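Local coordinates for aerolysin-like protein (PDB 6LH8), which probably forms membrane pores as an aerolysin-family toad protein or regulates a pore-forming paralog, with a likely role in endolysosome modulation, at residues T47-I52 against L88-E93. Residues are numbered along the deposited sequence; the frame is centred on the assembly and turned at random.
Sequences TITHNI and LESYTE
His50 and Tyr91 face each other as a hydrogen-bonded pair of an antiparallel ladder. His50 N reaches Tyr91 O at 2.7 Å in an almost straight bond (178°), and Tyr91 N returns to His50 O. Ile48 and Glu93 form the next such pair, where Glu93 N to Ile48 O is short at 2.8 Å and Ile48 N to Glu93 O longer at 3.3 Å. Beyond the ladder, Ile52 N still bonds Glu89 O.

Among the side chains, His50 NE2 donates to Glu93 OE1 over 2.7 Å, meeting the anti lone pair, with ring and carboxylate planes only 26° apart; the two residues share a face two positions apart in register, and the ladder lets them meet diagonally. Glu93 has CG beside its own backbone N (chi1 -58°) and extends from there to the ring edge. Tyr139 OH bonds His50 ND1, which with the Glu93 bond holds the ring at both nitrogens, while Arg73 makes a salt bridge to the same carboxylate oxygen. On the other face, Ser90 OG donates to Asn51 OD1 at 2.9 Å from above the amide's carbonyl plane, while one water joins Thr49 OG1 and Thr92 OG1.

His50 and Ile52 pack on Phe83 of strand 81-84. Strand 90-100 is outermost in the five-stranded sheet, consistent with the elongated, strand-rich build of aerolysin-family proteins, and strand 41-53 lies between it and strand 133-154, which bonds the backbones of Thr49 and Asn51.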
loop_
_atom_site.group_PDB
_atom_site.type_symbol
_atom_site.label_atom_id
_atom_site.label_comp_id
_atom_site.label_asym_id
_atom_site.label_seq_id
_atom_site.Cartn_x
_atom_site.Cartn_y
_atom_site.Cartn_z
ATOM N N THR A 47 4.798 -0.065 -1.044
ATOM C CA THR A 47 4.014 -0.956 -1.882
ATOM C C THR A 47 2.531 -0.815 -1.596
ATOM O O THR A 47 2.113 -0.437 -0.493
ATOM C CB THR A 47 4.396 -2.420 -1.689
ATOM O OG1 THR A 47 4.121 -2.799 -0.340
ATOM C CG2 THR A 47 5.881 -2.640 -1.988
ATOM N N ILE A 48 1.748 -1.133 -2.620
ATOM C CA ILE A 48 0.323 -1.390 -2.496
ATOM C C ILE A 48 0.076 -2.736 -3.160
ATOM O O ILE A 48 0.513 -2.958 -4.291
ATOM C CB ILE A 48 -0.530 -0.294 -3.161
ATOM C CG1 ILE A 48 -0.265 1.073 -2.523
ATOM C CG2 ILE A 48 -2.003 -0.676 -3.112
ATOM C CD1 ILE A 48 -1.096 2.216 -3.128
ATOM N N THR A 49 -0.593 -3.639 -2.466
ATOM C CA THR A 49 -0.865 -4.952 -3.032
ATOM C C THR A 49 -2.359 -5.092 -3.278
ATOM O O THR A 49 -3.163 -4.840 -2.375
ATOM C CB THR A 49 -0.349 -6.061 -2.124
ATOM O OG1 THR A 49 1.085 -5.974 -2.050
ATOM C CG2 THR A 49 -0.719 -7.428 -2.694
ATOM N N HIS A 50 -2.720 -5.492 -4.496
ATOM C CA HIS A 50 -4.111 -5.661 -4.904
ATOM C C HIS A 50 -4.411 -7.137 -5.112
ATOM O O HIS A 50 -3.699 -7.815 -5.852
ATOM C CB HIS A 50 -4.385 -4.893 -6.195
ATOM C CG HIS A 50 -4.010 -3.444 -6.124
ATOM N ND1 HIS A 50 -4.832 -2.485 -5.578
ATOM C CD2 HIS A 50 -2.890 -2.799 -6.534
ATOM C CE1 HIS A 50 -4.236 -1.306 -5.657
ATOM N NE2 HIS A 50 -3.063 -1.470 -6.241
ATOM N N ASN A 51 -5.494 -7.622 -4.507
ATOM C CA ASN A 51 -5.846 -9.032 -4.591
ATOM C C ASN A 51 -7.307 -9.193 -4.966
ATOM O O ASN A 51 -8.144 -8.362 -4.617
ATOM C CB ASN A 51 -5.594 -9.735 -3.259
ATOM C CG ASN A 51 -4.253 -9.376 -2.675
ATOM O OD1 ASN A 51 -3.286 -10.092 -2.892
ATOM N ND2 ASN A 51 -4.179 -8.234 -1.952
ATOM N N ILE A 52 -7.614 -10.284 -5.666
ATOM C CA ILE A 52 -8.993 -10.665 -5.940
ATOM C C ILE A 52 -9.186 -12.086 -5.430
ATOM O O ILE A 52 -8.297 -12.929 -5.576
ATOM C CB ILE A 52 -9.365 -10.522 -7.436
ATOM C CG1 ILE A 52 -10.882 -10.497 -7.611
ATOM C CG2 ILE A 52 -8.725 -11.597 -8.318
ATOM C CD1 ILE A 52 -11.507 -9.156 -7.206
ATOM N N LEU A 88 -3.565 -15.457 -12.002
ATOM C CA LEU A 88 -2.978 -14.192 -11.546
ATOM C C LEU A 88 -4.034 -13.484 -10.708
ATOM O O LEU A 88 -4.941 -12.859 -11.262
ATOM C CB LEU A 88 -2.520 -13.320 -12.710
ATOM C CG LEU A 88 -1.541 -12.157 -12.452
ATOM C CD1 LEU A 88 -2.180 -10.972 -11.741
ATOM C CD2 LEU A 88 -0.307 -12.620 -11.694
ATOM N N GLU A 89 -3.904 -13.570 -9.383
ATOM C CA GLU A 89 -4.912 -13.034 -8.472
ATOM C C GLU A 89 -4.350 -11.998 -7.513
ATOM O O GLU A 89 -5.074 -11.536 -6.623
ATOM C CB GLU A 89 -5.570 -14.177 -7.690
ATOM C CG GLU A 89 -6.409 -15.055 -8.587
ATOM C CD GLU A 89 -6.730 -16.412 -8.012
ATOM O OE1 GLU A 89 -6.338 -16.696 -6.852
ATOM O OE2 GLU A 89 -7.368 -17.202 -8.741
ATOM N N SER A 90 -3.091 -11.615 -7.677
ATOM C CA SER A 90 -2.461 -10.611 -6.833
ATOM C C SER A 90 -1.517 -9.783 -7.683
ATOM O O SER A 90 -0.794 -10.330 -8.518
ATOM C CB SER A 90 -1.694 -11.265 -5.678
ATOM O OG SER A 90 -1.095 -10.285 -4.841
ATOM N N TYR A 91 -1.523 -8.468 -7.468
ATOM C CA TYR A 91 -0.638 -7.552 -8.170
ATOM C C TYR A 91 -0.081 -6.543 -7.171
ATOM O O TYR A 91 -0.827 -6.017 -6.343
ATOM C CB TYR A 91 -1.402 -6.858 -9.305
ATOM C CG TYR A 91 -0.606 -5.825 -10.053
ATOM C CD1 TYR A 91 0.224 -6.194 -11.099
ATOM C CD2 TYR A 91 -0.668 -4.488 -9.704
ATOM C CE1 TYR A 91 0.962 -5.261 -11.781
ATOM C CE2 TYR A 91 0.069 -3.544 -10.377
ATOM C CZ TYR A 91 0.879 -3.934 -11.423
ATOM O OH TYR A 91 1.617 -2.991 -12.108
ATOM N N THR A 92 1.227 -6.269 -7.246
ATOM C CA THR A 92 1.894 -5.374 -6.305
ATOM C C THR A 92 2.451 -4.170 -7.052
ATOM O O THR A 92 3.212 -4.328 -8.013
ATOM C CB THR A 92 3.020 -6.098 -5.564
ATOM O OG1 THR A 92 2.485 -7.214 -4.847
ATOM C CG2 THR A 92 3.719 -5.168 -4.590
ATOM N N GLU A 93 2.066 -2.979 -6.621
ATOM C CA GLU A 93 2.710 -1.755 -7.060
ATOM C C GLU A 93 3.894 -1.455 -6.148
ATOM O O GLU A 93 3.918 -1.843 -4.977
ATOM C CB GLU A 93 1.732 -0.581 -7.044
ATOM C CG GLU A 93 0.493 -0.763 -7.893
ATOM C CD GLU A 93 -0.377 0.480 -7.921
ATOM O OE1 GLU A 93 -1.506 0.421 -7.384
ATOM O OE2 GLU A 93 0.062 1.521 -8.470
HETATM O O HOH W 1 3.161 -7.954 -2.102
HETATM O O HOH W 2 -7.345 -15.234 -4.701
#